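Side-chain contacts in porphyranase B (PDB 3JUU), which hydrolyses the sulfated red-algal polysaccharide porphyran at its beta-D-galactose-(1->4)-alpha-L-galactose-6-sulfate linkages, releasing mostly a disaccharide: residues I67-N71 / G72-I76; A191-G194 / G195-E199. One frame throughout, in Å; residues are numbered along the deposited sequence.

Interaction 1: I67-N71 / G72-I76; sequences ISLNN and GSLQI
Ser68 and Gln75 face each other across a tight antiparallel hairpin and are joined through both backbone and side chain. In the backbone, the N-H of Ser68 gives a bond to Gln75 O (2.9 Å), and Gln75 N returns a shorter one to Ser68 O (2.7 Å). Above this pair, Ser68 OG donates to Gln75 OE1 at 3.0 Å, in the plane of the amide and on a lone pair. Ser68 OG reaches it from between the backbone N and the carbonyl carbon (chi1 57°), while the extended Gln75 chain carries its amide toward the turn, over Asn70 CB. One water donates to Ser68 OG; a second accepts from both Asn70 ND2 and Gln75 NE2, spanning the strands. Replacing Gln75 with alanine would probably leave Ser68 OG without this acceptor, deprive the second water of one anchor and uncover Asn70 CB. Nearer the turn, Asn70 O takes two donors from Ser73: OG at 2.8 Å, nearly in line with the C=O, and N from well above the carbonyl plane.

The other face is apolar. Ile67 CG2 lies 3.6 Å from Leu74 CD1, the two side chains crossing at a slant, and Ile67 CD1 rests beside Ile76 CG2 at 3.9 Å, both chains pointing the same way. Leu69 CD1 reaches Leu74 CD1 more loosely, at 4.0 Å. Val99, Met240 and Val242 of strands 90-101 and 237-242 continue this apolar packing.

Asn71 and Gly72 both have left-handed helical backbone angles, consistent with a type I' turn at the two-residue end of the hairpin. The hairpin forms part of the GH16 jelly-roll beta-sandwich, with Ile76 about 9 Å, side chain to side chain, from Glu243, which probably binds substrate.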
loop_
_atom_site.group_PDB
_atom_site.type_symbol
_atom_site.label_atom_id
_atom_site.label_comp_id
_atom_site.label_asym_id
_atom_site.label_seq_id
_atom_site.Cartn_x
_atom_site.Cartn_y
_atom_site.Cartn_z
ATOM N N ILE A 67 1.655 -15.012 3.613
ATOM C CA ILE A 67 2.190 -14.021 4.566
ATOM C C ILE A 67 3.192 -14.771 5.509
ATOM O O ILE A 67 2.833 -15.827 6.092
ATOM C CB ILE A 67 1.086 -13.387 5.457
ATOM C CG1 ILE A 67 -0.127 -12.754 4.685
ATOM C CG2 ILE A 67 1.722 -12.356 6.437
ATOM C CD1 ILE A 67 0.253 -11.988 3.452
ATOM N N SER A 68 4.418 -14.300 5.635
ATOM C CA SER A 68 5.358 -14.897 6.607
ATOM C C SER A 68 6.185 -13.756 7.210
ATOM O O SER A 68 6.250 -12.615 6.625
ATOM C CB SER A 68 6.311 -15.937 5.977
ATOM O OG SER A 68 7.064 -15.405 4.914
ATOM N N LEU A 69 6.854 -14.071 8.331
ATOM C CA LEU A 69 7.858 -13.175 8.913
ATOM C C LEU A 69 9.187 -13.867 8.890
ATOM O O LEU A 69 9.245 -15.090 9.080
ATOM C CB LEU A 69 7.534 -12.876 10.380
ATOM C CG LEU A 69 6.717 -11.647 10.753
ATOM C CD1 LEU A 69 5.626 -11.092 9.775
ATOM C CD2 LEU A 69 6.299 -11.544 12.203
ATOM N N ASN A 70 10.245 -13.117 8.622
ATOM C CA ASN A 70 11.560 -13.664 8.797
ATOM C C ASN A 70 12.513 -12.510 9.009
ATOM O O ASN A 70 12.373 -11.480 8.365
ATOM C CB ASN A 70 12.010 -14.475 7.581
ATOM C CG ASN A 70 13.197 -15.377 7.920
ATOM O OD1 ASN A 70 13.423 -15.724 9.117
ATOM N ND2 ASN A 70 13.938 -15.755 6.911
ATOM N N ASN A 71 13.473 -12.679 9.910
ATOM C CA ASN A 71 14.513 -11.669 10.121
ATOM C C ASN A 71 14.025 -10.225 10.320
ATOM O O ASN A 71 14.650 -9.293 9.814
ATOM C CB ASN A 71 15.508 -11.761 8.985
ATOM C CG ASN A 71 16.189 -13.097 8.974
ATOM O OD1 ASN A 71 16.362 -13.691 10.061
ATOM N ND2 ASN A 71 16.546 -13.587 7.796
ATOM N N GLY A 72 12.984 -10.071 11.120
ATOM C CA GLY A 72 12.442 -8.722 11.410
ATOM C C GLY A 72 11.838 -8.077 10.135
ATOM O O GLY A 72 11.950 -6.879 9.944
ATOM N N SER A 73 11.247 -8.881 9.266
ATOM C CA SER A 73 10.560 -8.303 8.091
ATOM C C SER A 73 9.273 -9.078 7.812
ATOM O O SER A 73 9.130 -10.315 8.163
ATOM C CB SER A 73 11.496 -8.332 6.870
ATOM O OG SER A 73 11.599 -9.682 6.387
ATOM N N LEU A 74 8.328 -8.386 7.182
ATOM C CA LEU A 74 7.112 -9.009 6.666
ATOM C C LEU A 74 7.367 -9.448 5.226
ATOM O O LEU A 74 7.965 -8.654 4.462
ATOM C CB LEU A 74 6.014 -7.959 6.661
ATOM C CG LEU A 74 4.748 -8.326 5.901
ATOM C CD1 LEU A 74 3.973 -9.493 6.485
ATOM C CD2 LEU A 74 3.811 -7.033 5.875
ATOM N N GLN A 75 6.930 -10.659 4.834
ATOM C CA GLN A 75 7.190 -11.197 3.504
ATOM C C GLN A 75 5.822 -11.536 2.953
ATOM O O GLN A 75 5.029 -12.241 3.623
ATOM C CB GLN A 75 8.065 -12.463 3.568
ATOM C CG GLN A 75 9.442 -12.116 4.224
ATOM C CD GLN A 75 10.319 -13.301 4.281
ATOM O OE1 GLN A 75 9.871 -14.415 4.641
ATOM N NE2 GLN A 75 11.533 -13.138 3.825
ATOM N N ILE A 76 5.489 -10.962 1.770
ATOM C CA ILE A 76 4.248 -11.348 1.063
ATOM C C ILE A 76 4.716 -11.971 -0.247
ATOM O O ILE A 76 5.322 -11.311 -1.099
ATOM C CB ILE A 76 3.299 -10.127 0.798
ATOM C CG1 ILE A 76 3.058 -9.344 2.115
ATOM C CG2 ILE A 76 1.961 -10.663 0.158
ATOM C CD1 ILE A 76 1.993 -8.174 1.886
HETATM O O HOH W 1 5.699 -15.246 2.547
HETATM O O HOH W 2 13.707 -14.646 4.504
#

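Interaction 2: A191-G194 / G195-E199; sequences AELG and GKAYE
Leu193 reaches across the bend at Gly194 and Gly195 to touch Ala197. Its CB lies 3.3 Å from Gly195 O, the carbonyl having turned back beside the start of the side chain. Beyond CB the chain runs out with CG anti to the carbonyl carbon (chi1 -66°), and CG then divides into two methyls. CD1, extended from the backbone (chi2 -176°), is the branch that meets 195-199: it sits 3.7 Å from both Ala197 CA and Ala197 CB, a methyl laid against a small residue by van der Waals contact alone. No hydrogen bond crosses between 191-194 and 195-199, and Gly195 O is buried here without a polar partner in the model.

The backbone angles fit this approach. Gly194 has positive phi, and Gly195 is fully stretched, where a CB would collide with Gly194 O. Past them, Glu199 N bonds back to Lys196 O at 3.0 Å, around a type I turn with Ala197 and Tyr198 at its corners. The Glu199 carboxylate closes the same turn from its own side chain: OE1 accepts from Lys196 N at 2.9 Å, almost straight at the hydrogen, the donor standing above the carboxylate plane. Lys196 CB covers one face of the Tyr198 ring near its rim, while Lys196 NZ is held outside the turn by a salt bridge to Asp164 and a hydrogen bond to Gln165.

The whole bend links strand 185-192 to strand 202-210. Leu193 is bonded through its backbone to Gln165, just before strand 166-174, and its side chain also packs on His202 and Tyr204 of strand 202-210; Ala197 is tied by backbone bonds to Ala116, just after strand 108-115, and to Asp164.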
loop_
_atom_site.group_PDB
_atom_site.type_symbol
_atom_site.label_atom_id
_atom_site.label_comp_id
_atom_site.label_asym_id
_atom_site.label_seq_id
_atom_site.Cartn_x
_atom_site.Cartn_y
_atom_site.Cartn_z
ATOM N N ALA A 191 7.350 9.923 -8.899
ATOM C CA ALA A 191 8.740 10.323 -8.770
ATOM C C ALA A 191 9.685 9.172 -9.167
ATOM O O ALA A 191 9.297 7.995 -9.057
ATOM C CB ALA A 191 9.032 10.776 -7.343
ATOM N N GLU A 192 10.925 9.484 -9.560
ATOM C CA GLU A 192 11.910 8.401 -9.952
ATOM C C GLU A 192 12.458 7.707 -8.706
ATOM O O GLU A 192 12.806 8.392 -7.689
ATOM C CB GLU A 192 13.133 8.982 -10.694
ATOM C CG GLU A 192 12.748 9.697 -11.999
ATOM C CD GLU A 192 12.003 8.766 -12.945
ATOM O OE1 GLU A 192 12.621 7.758 -13.319
ATOM O OE2 GLU A 192 10.827 9.056 -13.285
ATOM N N LEU A 193 12.604 6.369 -8.785
ATOM C CA LEU A 193 13.252 5.638 -7.686
ATOM C C LEU A 193 14.759 5.728 -7.850
ATOM O O LEU A 193 15.517 5.637 -6.858
ATOM C CB LEU A 193 12.880 4.146 -7.658
ATOM C CG LEU A 193 11.376 3.979 -7.330
ATOM C CD1 LEU A 193 11.091 2.503 -7.209
ATOM C CD2 LEU A 193 11.051 4.570 -5.963
ATOM N N GLY A 194 15.224 5.882 -9.086
ATOM C CA GLY A 194 16.690 5.767 -9.276
ATOM C C GLY A 194 17.143 4.315 -9.557
ATOM O O GLY A 194 18.350 4.041 -9.616
ATOM N N GLY A 195 16.201 3.396 -9.705
ATOM C CA GLY A 195 16.516 1.954 -9.880
ATOM C C GLY A 195 15.160 1.240 -9.941
ATOM O O GLY A 195 14.080 1.896 -9.783
ATOM N N LYS A 196 15.163 -0.086 -10.112
ATOM C CA LYS A 196 13.882 -0.826 -10.055
ATOM C C LYS A 196 13.396 -0.964 -8.628
ATOM O O LYS A 196 14.181 -1.092 -7.689
ATOM C CB LYS A 196 13.999 -2.242 -10.709
ATOM C CG LYS A 196 14.566 -2.276 -12.170
ATOM C CD LYS A 196 13.547 -1.722 -13.150
ATOM C CE LYS A 196 14.005 -1.963 -14.637
ATOM N NZ LYS A 196 13.046 -1.198 -15.452
ATOM N N ALA A 197 12.083 -1.000 -8.452
ATOM C CA ALA A 197 11.526 -1.128 -7.148
ATOM C C ALA A 197 11.912 -2.431 -6.466
ATOM O O ALA A 197 11.927 -2.487 -5.210
ATOM C CB ALA A 197 9.959 -1.011 -7.212
ATOM N N TYR A 198 12.141 -3.482 -7.276
ATOM C CA TYR A 198 12.575 -4.765 -6.702
ATOM C C TYR A 198 14.071 -4.850 -6.429
ATOM O O TYR A 198 14.524 -5.871 -5.867
ATOM C CB TYR A 198 12.192 -5.977 -7.610
ATOM C CG TYR A 198 12.736 -5.886 -9.029
ATOM C CD1 TYR A 198 14.096 -6.237 -9.339
ATOM C CD2 TYR A 198 11.897 -5.420 -10.070
ATOM C CE1 TYR A 198 14.572 -6.138 -10.693
ATOM C CE2 TYR A 198 12.364 -5.322 -11.387
ATOM C CZ TYR A 198 13.690 -5.662 -11.663
ATOM O OH TYR A 198 14.091 -5.564 -12.972
ATOM N N GLU A 199 14.853 -3.857 -6.848
ATOM C CA GLU A 199 16.351 -3.967 -6.697
ATOM C C GLU A 199 16.827 -3.533 -5.327
ATOM O O GLU A 199 17.855 -4.051 -4.812
ATOM C CB GLU A 199 17.093 -3.125 -7.733
ATOM C CG GLU A 199 17.111 -3.733 -9.072
ATOM C CD GLU A 199 17.643 -2.840 -10.217
ATOM O OE1 GLU A 199 17.679 -1.532 -10.162
ATOM O OE2 GLU A 199 17.937 -3.512 -11.254
#

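Overall arrangement
The centre of each interaction lies about 16 Å from the centre of the chain, the two centres are about 21 Å apart, and each mixes buried with exposed residues. Their nearest atoms remain about 11 Å apart, and they share no element. Interaction 1 joins two paired strands, so its chemistry divides by face: a polar network with water on one, branched aliphatics packed against neighbouring strands and loops on the other. Interaction 2 belongs to a connection between strands; there one leucine methyl meets an alanine, and the polar bonds stay within 195-199 or go to neighbouring segments. Glycine helps the chain turn in both, once in a tight hairpin and once in a wider bend.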